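Chitinase (Paenibacillus sp. FPU-7, PDB 5GZT) probably hydrolyses internal beta-1,4 linkages between N-acetylglucosamine units of chitin and chitodextrins, as an endo-acting chitinase with two family 18 glycosidase regions. Local coordinates at residues Thr578-Asp582 against Thr682-Val686; Thr602-Tyr607 against Val743-Asn747; Gly672-Leu678 against Asn713-Val719. One frame throughout, in Å; residues are numbered along the deposited sequence.

Interaction 1 of 3, residues Thr578-Asp582 against Thr682-Val686. With FMT (formic acid), chain H.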
# COMPACT_ATOMS: atom_id res chain seq x y z
N THR B 578 4.34 -9.55 29.79
CA THR B 578 5.35 -8.50 29.77
C THR B 578 5.68 -8.23 28.30
O THR B 578 5.87 -9.17 27.50
CB THR B 578 6.57 -8.93 30.58
OG1 THR B 578 6.17 -9.10 31.92
CG2 THR B 578 7.67 -7.95 30.55
N ARG B 579 5.79 -6.96 27.94
CA ARG B 579 6.24 -6.51 26.62
C ARG B 579 7.77 -6.46 26.62
O ARG B 579 8.36 -5.88 27.51
CB ARG B 579 5.66 -5.11 26.25
CG ARG B 579 6.19 -4.76 24.84
CD ARG B 579 5.47 -3.56 24.24
NE ARG B 579 5.56 -2.39 25.07
CZ ARG B 579 6.39 -1.36 24.89
NH1 ARG B 579 7.41 -1.37 24.00
NH2 ARG B 579 6.28 -0.30 25.70
N TYR B 580 8.40 -7.11 25.63
CA TYR B 580 9.85 -7.11 25.45
C TYR B 580 10.16 -6.64 24.03
O TYR B 580 9.30 -6.63 23.20
CB TYR B 580 10.37 -8.54 25.61
CG TYR B 580 10.41 -9.06 27.03
CD1 TYR B 580 11.14 -8.42 27.99
CD2 TYR B 580 9.70 -10.19 27.41
CE1 TYR B 580 11.22 -8.92 29.30
CE2 TYR B 580 9.83 -10.70 28.71
CZ TYR B 580 10.56 -10.06 29.61
OH TYR B 580 10.62 -10.53 30.89
N TRP B 581 11.40 -6.22 23.76
CA TRP B 581 11.80 -5.80 22.46
C TRP B 581 13.12 -6.50 22.16
O TRP B 581 14.01 -6.57 23.00
CB TRP B 581 12.06 -4.32 22.55
CG TRP B 581 12.61 -3.66 21.29
CD1 TRP B 581 13.87 -3.13 21.12
CD2 TRP B 581 11.91 -3.43 20.07
NE1 TRP B 581 13.96 -2.63 19.88
CE2 TRP B 581 12.80 -2.77 19.22
CE3 TRP B 581 10.64 -3.78 19.59
CZ2 TRP B 581 12.45 -2.32 17.92
CZ3 TRP B 581 10.26 -3.30 18.28
CH2 TRP B 581 11.21 -2.64 17.46
N ASP B 582 13.25 -6.95 20.93
CA ASP B 582 14.53 -7.48 20.45
C ASP B 582 15.16 -6.38 19.62
O ASP B 582 14.71 -6.03 18.54
CB ASP B 582 14.30 -8.72 19.60
CG ASP B 582 15.64 -9.38 19.10
OD1 ASP B 582 16.63 -8.67 18.84
OD2 ASP B 582 15.63 -10.57 18.79
N THR B 682 7.14 4.84 20.29
CA THR B 682 6.89 3.68 21.11
C THR B 682 7.84 3.67 22.25
O THR B 682 9.03 3.49 22.03
CB THR B 682 7.01 2.40 20.25
OG1 THR B 682 6.30 2.58 18.98
CG2 THR B 682 6.50 1.24 20.98
N LEU B 683 7.35 3.75 23.50
CA LEU B 683 8.22 3.68 24.65
C LEU B 683 8.98 2.33 24.68
O LEU B 683 8.46 1.28 24.32
CB LEU B 683 7.48 3.82 25.98
CG LEU B 683 6.59 5.06 26.22
CD1 LEU B 683 5.84 4.90 27.50
CD2 LEU B 683 7.52 6.27 26.23
N LYS B 684 10.23 2.42 25.14
CA LYS B 684 10.93 1.26 25.69
C LYS B 684 9.99 0.58 26.70
O LYS B 684 9.24 1.26 27.47
CB LYS B 684 12.19 1.68 26.40
CG LYS B 684 13.26 2.29 25.45
CD LYS B 684 14.50 2.76 26.22
CE LYS B 684 14.27 4.07 26.90
NZ LYS B 684 15.29 4.50 27.92
N PRO B 685 10.07 -0.72 26.78
CA PRO B 685 9.21 -1.39 27.74
C PRO B 685 9.37 -0.86 29.17
O PRO B 685 8.38 -0.86 29.93
CB PRO B 685 9.62 -2.88 27.61
CG PRO B 685 10.14 -2.96 26.21
CD PRO B 685 10.73 -1.65 25.85
N VAL B 686 10.60 -0.45 29.52
CA VAL B 686 10.96 0.18 30.76
C VAL B 686 11.70 1.51 30.44
O VAL B 686 12.85 1.47 29.96
CB VAL B 686 11.81 -0.70 31.70
CG1 VAL B 686 12.24 0.05 32.95
CG2 VAL B 686 11.00 -1.94 32.17
C FMT H . 8.60 -3.12 21.84
O1 FMT H . 8.40 -3.86 22.86
O2 FMT H . 7.76 -2.52 20.90
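R579 reaches across to the backbone of L683 and holds its carbonyl end-on. Both terminal nitrogens bond to one atom: NH1 of R579 lies 2.9 Å from O of L683, and NH2 of R579 lies 3.0 Å from the same oxygen. The oxygen sits in the guanidinium plane. NH1 meets the oxygen almost in line with the C=O bond (168°). NH2 comes in from above the carbonyl plane. The side chain leaves the strand with CG anti to the backbone N (chi1 -179°) and then bends at chi3 (57°), which turns the guanidinium edge to the loop. P685 covers one face of this group, with its CA 3.6 Å above the plane, set off from its centre. The proline ring also rests on the strand itself, where CB of P685 is 3.3 Å from O of R579. Its CG reaches the CB of W581.

Strand 578-582 is an edge strand of a five-stranded antiparallel sheet in the family 18 glycosidase region. The sheet lies between barrel strands 527-532 and 619-623, consistent with the small alpha+beta insertion of many family 18 chitinases. The loop 682-686 belongs to the immunoglobulin-like domain. The contact therefore joins a glycosidase region to the Ig-like one.

A formic acid molecule, probably from the crystallisation liquor, sits between R579 and W581. NH1 of R579 donates to its O1 at 2.9 Å, near the guanidinium plane, so this nitrogen serves two acceptors. The indole of W581 meets the formic acid obliquely, with CE3 of W581 3.1 Å from its C atom. The methyl CG2 of T682 lies 4.1 Å from NH1 of R579. The T682 hydroxyl is engaged by E745 and T602. The indole NE1 bonds to D583.

Interaction 2 of 3, residues Thr602-Tyr607 against Val743-Asn747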
# COMPACT_ATOMS: atom_id res chain seq x y z
N THR B 602 3.85 -0.70 16.71
CA THR B 602 4.11 0.55 16.19
C THR B 602 5.59 0.68 15.90
O THR B 602 5.98 1.40 14.92
CB THR B 602 3.62 1.64 17.13
OG1 THR B 602 4.10 1.40 18.42
CG2 THR B 602 2.12 1.66 17.19
N ALA B 603 6.40 0.17 16.79
CA ALA B 603 7.85 0.26 16.60
C ALA B 603 8.40 -0.61 15.43
O ALA B 603 9.22 -0.14 14.64
CB ALA B 603 8.58 -0.08 17.92
N SER B 604 7.95 -1.87 15.34
CA SER B 604 8.39 -2.77 14.28
C SER B 604 7.88 -2.23 12.94
O SER B 604 8.66 -2.28 11.95
CB SER B 604 8.01 -4.24 14.51
OG SER B 604 6.64 -4.47 14.34
N ALA B 605 6.65 -1.68 12.88
CA ALA B 605 6.18 -1.04 11.70
C ALA B 605 7.10 0.13 11.29
O ALA B 605 7.40 0.24 10.08
CB ALA B 605 4.75 -0.60 11.76
N ALA B 606 7.62 0.90 12.24
CA ALA B 606 8.50 2.02 11.87
C ALA B 606 9.86 1.52 11.37
O ALA B 606 10.31 1.99 10.39
CB ALA B 606 8.72 2.98 13.00
N TYR B 607 10.43 0.49 11.99
CA TYR B 607 11.67 -0.09 11.49
C TYR B 607 11.55 -0.72 10.11
O TYR B 607 12.46 -0.57 9.28
CB TYR B 607 12.29 -1.06 12.50
CG TYR B 607 13.06 -0.33 13.56
CD1 TYR B 607 14.33 0.20 13.27
CD2 TYR B 607 12.48 0.01 14.78
CE1 TYR B 607 15.03 0.89 14.21
CE2 TYR B 607 13.16 0.75 15.72
CZ TYR B 607 14.45 1.15 15.47
OH TYR B 607 15.13 1.88 16.43
N VAL B 743 11.96 6.43 23.55
CA VAL B 743 11.31 5.55 22.57
C VAL B 743 12.34 4.64 21.88
O VAL B 743 13.53 4.88 21.94
CB VAL B 743 10.53 6.33 21.50
CG1 VAL B 743 9.41 7.15 22.19
CG2 VAL B 743 11.42 7.27 20.68
N LEU B 744 11.81 3.65 21.21
CA LEU B 744 12.51 2.58 20.55
C LEU B 744 12.95 3.04 19.17
O LEU B 744 13.92 2.55 18.67
CB LEU B 744 11.53 1.35 20.41
CG LEU B 744 11.30 0.60 21.73
CD1 LEU B 744 10.27 -0.54 21.60
CD2 LEU B 744 12.55 0.04 22.30
N GLU B 745 12.16 3.87 18.52
CA GLU B 745 12.47 4.36 17.23
C GLU B 745 13.73 5.20 17.31
O GLU B 745 14.01 5.84 18.32
CB GLU B 745 11.33 5.24 16.69
CG GLU B 745 10.04 4.49 16.34
CD GLU B 745 9.11 4.22 17.56
OE1 GLU B 745 9.51 4.51 18.69
OE2 GLU B 745 7.99 3.73 17.39
N ALA B 746 14.46 5.25 16.24
CA ALA B 746 15.84 5.80 16.23
C ALA B 746 15.95 7.31 16.21
O ALA B 746 16.75 7.87 16.95
CB ALA B 746 16.61 5.24 15.02
N ASN B 747 15.25 8.03 15.37
CA ASN B 747 15.68 9.47 15.30
C ASN B 747 14.52 10.45 15.53
O ASN B 747 14.42 11.47 14.89
CB ASN B 747 16.36 9.78 13.93
CG ASN B 747 17.63 8.95 13.70
OD1 ASN B 747 18.67 9.14 14.36
ND2 ASN B 747 17.53 8.01 12.76
O HOH W 1 6.30 4.06 15.36
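Y607 extends from the helix to the loop and bonds through its hydroxyl to the backbone of L744. OH of Y607 donates to O of L744 at 2.6 Å. The acceptor lies at the edge of the phenol ring, near its plane. The hydroxyl is tilted 16° from the carbonyl plane of L744. CB of Y607 does not point at the loop, but the ring (chi1 -81°) brings the hydroxyl to it. CE2 of Y607 also comes near CA of E745. The methyl of A746 lies beside the hydroxyl, with CB of A746 3.9 Å from OH of Y607.

E745 folds back against the helix. Its chain is bent at chi2 (83°), which brings the carboxylate to the start of helix 602-614. OE2 of E745 is 3.6 Å from CA of A603. The CG methylene of E745 packs on A606, at 3.9 Å from CB of A606. A water links the two segments, donating to OE2 of E745 at 2.7 Å and to O of T602 at 2.7 Å. OE2 is also held by the T682 hydroxyl. Side chains of helix 633-642 border the site, with R641 touching both A606 and E745.

L744 and A603 form the apolar part. L744 lays its flank against A603, with CB and CD1 of L744 both 4.1 Å from CB of A603. W581 packs on A603 as well.

The helix belongs to the family 18 glycosidase region and the loop to the immunoglobulin-like domain. The helix presents the methyls of A603 and A606 here, and L744 and E745 pack on them. The buried E745 carboxylate is met by a water and a threonine hydroxyl near the first turn of the helix, a setting that would probably help to stabilise its negative charge.

Interaction 3 of 3, residues Gly672-Leu678 against Asn713-Val719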
# COMPACT_ATOMS: atom_id res chain seq x y z
N GLY B 672 -1.52 10.46 43.35
CA GLY B 672 -2.32 10.34 42.10
C GLY B 672 -1.41 10.08 40.95
O GLY B 672 -0.21 10.25 41.10
N THR B 673 -1.96 9.66 39.81
CA THR B 673 -1.22 9.30 38.67
C THR B 673 -1.79 9.91 37.41
O THR B 673 -2.97 9.77 37.09
CB THR B 673 -1.22 7.73 38.55
OG1 THR B 673 -0.63 7.25 39.75
CG2 THR B 673 -0.31 7.26 37.37
N PHE B 674 -0.94 10.56 36.67
CA PHE B 674 -1.26 11.04 35.32
C PHE B 674 -0.79 9.94 34.35
O PHE B 674 0.30 9.30 34.59
CB PHE B 674 -0.44 12.29 35.00
CG PHE B 674 -0.80 13.48 35.85
CD1 PHE B 674 -2.08 14.01 35.82
CD2 PHE B 674 0.13 14.07 36.64
CE1 PHE B 674 -2.41 15.16 36.55
CE2 PHE B 674 -0.18 15.20 37.36
CZ PHE B 674 -1.46 15.73 37.31
N ILE B 675 -1.60 9.67 33.34
CA ILE B 675 -1.27 8.70 32.35
C ILE B 675 -1.38 9.30 30.97
O ILE B 675 -2.44 9.77 30.63
CB ILE B 675 -2.14 7.43 32.47
CG1 ILE B 675 -1.89 6.76 33.83
CG2 ILE B 675 -1.74 6.40 31.38
CD1 ILE B 675 -2.95 5.66 34.11
N LEU B 676 -0.30 9.21 30.17
CA LEU B 676 -0.25 9.79 28.84
C LEU B 676 0.23 8.74 27.81
O LEU B 676 1.47 8.50 27.68
CB LEU B 676 0.69 10.99 28.80
CG LEU B 676 0.34 12.15 29.76
CD1 LEU B 676 1.02 11.95 31.10
CD2 LEU B 676 0.75 13.49 29.24
N PRO B 677 -0.71 8.17 27.08
CA PRO B 677 -0.39 7.30 25.93
C PRO B 677 0.35 8.06 24.83
O PRO B 677 0.09 9.30 24.61
CB PRO B 677 -1.77 6.82 25.45
CG PRO B 677 -2.69 7.02 26.66
CD PRO B 677 -2.19 8.34 27.21
N LEU B 678 1.26 7.37 24.17
CA LEU B 678 1.88 7.92 23.01
C LEU B 678 1.00 7.66 21.82
O LEU B 678 0.38 6.60 21.68
CB LEU B 678 3.28 7.41 22.82
CG LEU B 678 4.39 8.05 23.65
CD1 LEU B 678 4.28 8.00 25.18
CD2 LEU B 678 5.72 7.42 23.25
N ASN B 713 1.63 1.54 25.80
CA ASN B 713 2.61 2.59 25.36
C ASN B 713 2.29 3.94 25.98
O ASN B 713 1.98 4.89 25.27
CB ASN B 713 2.51 2.61 23.86
CG ASN B 713 3.50 3.51 23.21
OD1 ASN B 713 4.49 3.84 23.77
ND2 ASN B 713 3.19 3.97 21.96
N ALA B 714 2.28 4.02 27.31
CA ALA B 714 1.86 5.23 28.02
C ALA B 714 2.79 5.51 29.17
O ALA B 714 3.21 4.62 29.84
CB ALA B 714 0.41 5.09 28.55
N VAL B 715 3.07 6.77 29.41
CA VAL B 715 3.79 7.22 30.54
C VAL B 715 2.86 7.42 31.70
O VAL B 715 1.80 7.98 31.53
CB VAL B 715 4.42 8.62 30.23
CG1 VAL B 715 5.05 9.23 31.48
CG2 VAL B 715 5.48 8.45 29.17
N ALA B 716 3.30 6.98 32.88
CA ALA B 716 2.71 7.29 34.16
C ALA B 716 3.59 8.25 34.89
O ALA B 716 4.82 8.06 34.95
CB ALA B 716 2.58 6.05 35.01
N VAL B 717 2.96 9.30 35.43
CA VAL B 717 3.63 10.21 36.32
C VAL B 717 3.01 10.00 37.64
O VAL B 717 1.86 10.40 37.81
CB VAL B 717 3.54 11.70 35.89
CG1 VAL B 717 4.29 12.58 36.88
CG2 VAL B 717 4.07 11.93 34.49
N TYR B 718 3.72 9.42 38.60
CA TYR B 718 3.17 9.13 39.94
C TYR B 718 3.46 10.35 40.84
O TYR B 718 4.63 10.69 41.08
CB TYR B 718 3.81 7.86 40.54
CG TYR B 718 3.55 6.58 39.72
CD1 TYR B 718 2.32 5.92 39.72
CD2 TYR B 718 4.58 6.03 38.96
CE1 TYR B 718 2.12 4.79 38.93
CE2 TYR B 718 4.40 4.89 38.25
CZ TYR B 718 3.21 4.29 38.20
OH TYR B 718 3.17 3.16 37.35
N VAL B 719 2.41 11.08 41.23
CA VAL B 719 2.56 12.22 42.15
C VAL B 719 2.41 11.62 43.55
O VAL B 719 1.38 11.03 43.90
CB VAL B 719 1.50 13.29 41.87
CG1 VAL B 719 1.61 14.43 42.86
CG2 VAL B 719 1.72 13.85 40.46
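F674 and V717 form a hydrogen-bonded pair at the middle of an antiparallel two-strand ladder in the immunoglobulin-like domain. Strands 668-678 and 714-723 are neighbours in a three-stranded sheet. Their segments run at 163° to each other. Seven backbone bonds join them from G672 to L678; N of L676 to O of V715 is 2.8 Å.

The tight side carries F674, L676, V715, V717 and V719. The edge of the F674 ring faces CB of V717, and CE2 of F674 is 3.9 Å from CG2 of V719. F674 and L676 also pack on V756 of strand 754-759, which closes this side into a core between two sheets.

The other side carries T673, I675, P677, A714, A716 and Y718, and is more open: T673, I675, P677 and Y718 are all partly exposed. CG2 of I675 lies 3.8 Å from CB of A714. OG1 and CG2 of T673 run alongside the Y718 ring, OG1 of T673 3.2 Å from CD1 of Y718. At the L678 end, N713 crosses the leucine at about a right angle, its amide held by L683 and G681. There ND2 of N713 comes 3.5 Å from CB of L678.

In the fold
From the N terminus, strand 578-582 comes first and helix 602-614 second, both in the first family 18 region. The chain then enters the immunoglobulin-like domain. Strand 668-678, loop 682-686, strand 714-723 and loop 743-747 follow in that order. Interaction 1 closes a loop of 99 residues and interaction 2 one of 135; these two cross. Interaction 3 closes a shorter loop of 34 residues. It crosses interaction 1 and nests inside interaction 2. Interactions 1 and 2 tie the Ig-like domain to the glycosidase, with centres about 11 Å apart. T682 joins them directly. Interaction 3 pairs two strands of one Ig-like sheet, and N713 connects it to interaction 1 through L683.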